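Local coordinates for protein tfiid TBP associated factor 62 (Drosophila melanogaster, PDB 1TAF) that forms part of TFIID, the general transcription factor that mediates promoter responses to activators and repressors, and in this fragment contributes a histone-fold domain suited to heterodimerization, at residues I7-K13 with A29-A33. Numbering follows the deposited sequence.
Sequences ISAESMK and AKELA. With ZN (zinc ion), chain G.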
loop_
_atom_site.group_PDB
_atom_site.type_symbol
_atom_site.label_atom_id
_atom_site.label_comp_id
_atom_site.label_asym_id
_atom_site.label_seq_id
_atom_site.Cartn_x
_atom_site.Cartn_y
_atom_site.Cartn_z
ATOM N N ILE B 7 -19.255 14.556 1.460
ATOM C CA ILE B 7 -19.212 14.454 0.009
ATOM C C ILE B 7 -20.373 13.549 -0.410
ATOM O O ILE B 7 -20.680 12.571 0.269
ATOM C CB ILE B 7 -17.849 13.848 -0.443
ATOM C CG1 ILE B 7 -16.695 14.821 -0.120
ATOM C CG2 ILE B 7 -17.879 13.475 -1.918
ATOM C CD1 ILE B 7 -16.778 16.189 -0.833
ATOM N N SER B 8 -21.033 13.887 -1.507
ATOM C CA SER B 8 -22.165 13.094 -1.981
ATOM C C SER B 8 -21.741 11.771 -2.601
ATOM O O SER B 8 -20.636 11.646 -3.145
ATOM C CB SER B 8 -22.971 13.879 -3.023
ATOM O OG SER B 8 -22.183 14.121 -4.181
ATOM N N ALA B 9 -22.640 10.795 -2.540
ATOM C CA ALA B 9 -22.402 9.492 -3.134
ATOM C C ALA B 9 -22.313 9.658 -4.652
ATOM O O ALA B 9 -21.634 8.889 -5.332
ATOM C CB ALA B 9 -23.526 8.573 -2.786
ATOM N N GLU B 10 -22.979 10.689 -5.176
ATOM C CA GLU B 10 -22.970 10.973 -6.614
ATOM C C GLU B 10 -21.565 11.324 -7.124
ATOM O O GLU B 10 -21.154 10.898 -8.209
ATOM C CB GLU B 10 -23.956 12.093 -6.927
ATOM C CG GLU B 10 -24.098 12.395 -8.396
ATOM C CD GLU B 10 -24.501 11.176 -9.214
ATOM O OE1 GLU B 10 -25.282 10.334 -8.698
ATOM O OE2 GLU B 10 -24.029 11.063 -10.372
ATOM N N SER B 11 -20.809 12.057 -6.310
ATOM C CA SER B 11 -19.447 12.440 -6.655
ATOM C C SER B 11 -18.532 11.226 -6.803
ATOM O O SER B 11 -17.559 11.269 -7.546
ATOM C CB SER B 11 -18.876 13.373 -5.584
ATOM O OG SER B 11 -19.696 14.513 -5.421
ATOM N N MET B 12 -18.833 10.149 -6.083
ATOM C CA MET B 12 -18.033 8.921 -6.145
ATOM C C MET B 12 -18.213 8.270 -7.507
ATOM O O MET B 12 -17.302 7.636 -8.033
ATOM C CB MET B 12 -18.471 7.931 -5.058
ATOM C CG MET B 12 -18.446 8.477 -3.639
ATOM S SD MET B 12 -16.805 8.913 -3.070
ATOM C CE MET B 12 -16.763 10.669 -3.394
ATOM N N LYS B 13 -19.416 8.408 -8.050
ATOM C CA LYS B 13 -19.760 7.848 -9.351
ATOM C C LYS B 13 -18.963 8.538 -10.469
ATOM O O LYS B 13 -18.447 7.891 -11.390
ATOM C CB LYS B 13 -21.261 8.039 -9.607
ATOM C CG LYS B 13 -22.176 7.704 -8.431
ATOM C CD LYS B 13 -22.462 6.216 -8.346
ATOM C CE LYS B 13 -23.827 5.969 -7.693
ATOM N NZ LYS B 13 -24.144 4.515 -7.547
ATOM N N ALA B 29 -21.013 3.345 -3.256
ATOM C CA ALA B 29 -20.785 4.786 -3.407
ATOM C C ALA B 29 -21.065 5.529 -2.103
ATOM O O ALA B 29 -20.324 6.447 -1.756
ATOM C CB ALA B 29 -21.650 5.361 -4.535
ATOM N N LYS B 30 -22.140 5.152 -1.399
ATOM C CA LYS B 30 -22.501 5.785 -0.121
ATOM C C LYS B 30 -21.422 5.528 0.930
ATOM O O LYS B 30 -21.071 6.414 1.719
ATOM C CB LYS B 30 -23.825 5.238 0.428
ATOM C CG LYS B 30 -25.022 5.305 -0.515
ATOM C CD LYS B 30 -25.427 6.720 -0.869
ATOM C CE LYS B 30 -26.449 6.744 -2.021
ATOM N NZ LYS B 30 -25.910 6.162 -3.302
ATOM N N GLU B 31 -20.914 4.305 0.964
ATOM C CA GLU B 31 -19.883 3.960 1.930
ATOM C C GLU B 31 -18.632 4.791 1.685
ATOM O O GLU B 31 -18.067 5.354 2.615
ATOM C CB GLU B 31 -19.550 2.474 1.845
ATOM C CG GLU B 31 -18.453 2.021 2.820
ATOM C CD GLU B 31 -18.876 2.101 4.279
ATOM O OE1 GLU B 31 -20.091 2.221 4.563
ATOM O OE2 GLU B 31 -17.988 2.039 5.154
ATOM N N LEU B 32 -18.207 4.860 0.429
ATOM C CA LEU B 32 -17.027 5.619 0.034
ATOM C C LEU B 32 -17.168 7.110 0.304
ATOM O O LEU B 32 -16.211 7.757 0.714
ATOM C CB LEU B 32 -16.735 5.412 -1.454
ATOM C CG LEU B 32 -15.647 4.422 -1.849
ATOM C CD1 LEU B 32 -15.577 4.372 -3.346
ATOM C CD2 LEU B 32 -14.309 4.853 -1.279
ATOM N N ALA B 33 -18.344 7.660 0.017
ATOM C CA ALA B 33 -18.605 9.079 0.243
ATOM C C ALA B 33 -18.519 9.376 1.737
ATOM O O ALA B 33 -18.023 10.424 2.155
ATOM C CB ALA B 33 -19.983 9.466 -0.290
HETATM ZN ZN ZN G . -16.012 2.147 5.055
HETATM O O HOH W 1 -15.224 0.437 4.102
#
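Met-12 lays its sulfur over one face of the peptide joining Leu-32 to Ala-33, with SD 3.8 Å from Leu-32 C. Set beside the backbone N (chi1 -55°), its CG comes within 3.3 Å of Ala-29 O, the carbonyl that accepts the helical bond from Ala-33 N; the bend at chi2 then places the sulfur. The carbonyl group of Ile-7 is met by the methyl of Ala-33, which sits above the peptide plane, CB 3.2 Å from Ile-7 O. The carboxylate of Glu-31 faces away from this interface: OE2 binds a zinc ion at 2.0 Å, Asp-35 and a water are further ligands, and OE1 stays much farther from the metal.

Three alanines let the backbones come close. Ala-9 CB lies 4.1 Å from Ala-29 CB, and Ala-33 flanks it. Lys-30 starts out away from the interface, then bends at chi2 and chi4 (-62°), folding its chain over the Ala-9 methyl. The packing is tight there, Lys-30 CD to Ala-9 CB being 3.3 Å, while NZ is hydrogen-bonded to the carbonyl of Asp-26. Lys-13 runs its CD and CE past Ala-29 CB to reach Leu-24 O and the carboxylate of Asp-26, so the two nearby ammonium groups each have an acceptor. No hydrogen bond links the two segments.

The local axes, 8.0 Å apart at closest approach, cross at 105°, placing the start of the short helix 9-18 across the early turns of the long helix 26-53, as in the histone fold. Ile-7 extends the contact along the long helix to Val-36 and Leu-40; Leu-24 of the connecting loop packs on Met-12 and Ala-29. The chain of another protein covers Met-12 and Leu-32 with apolar side chains.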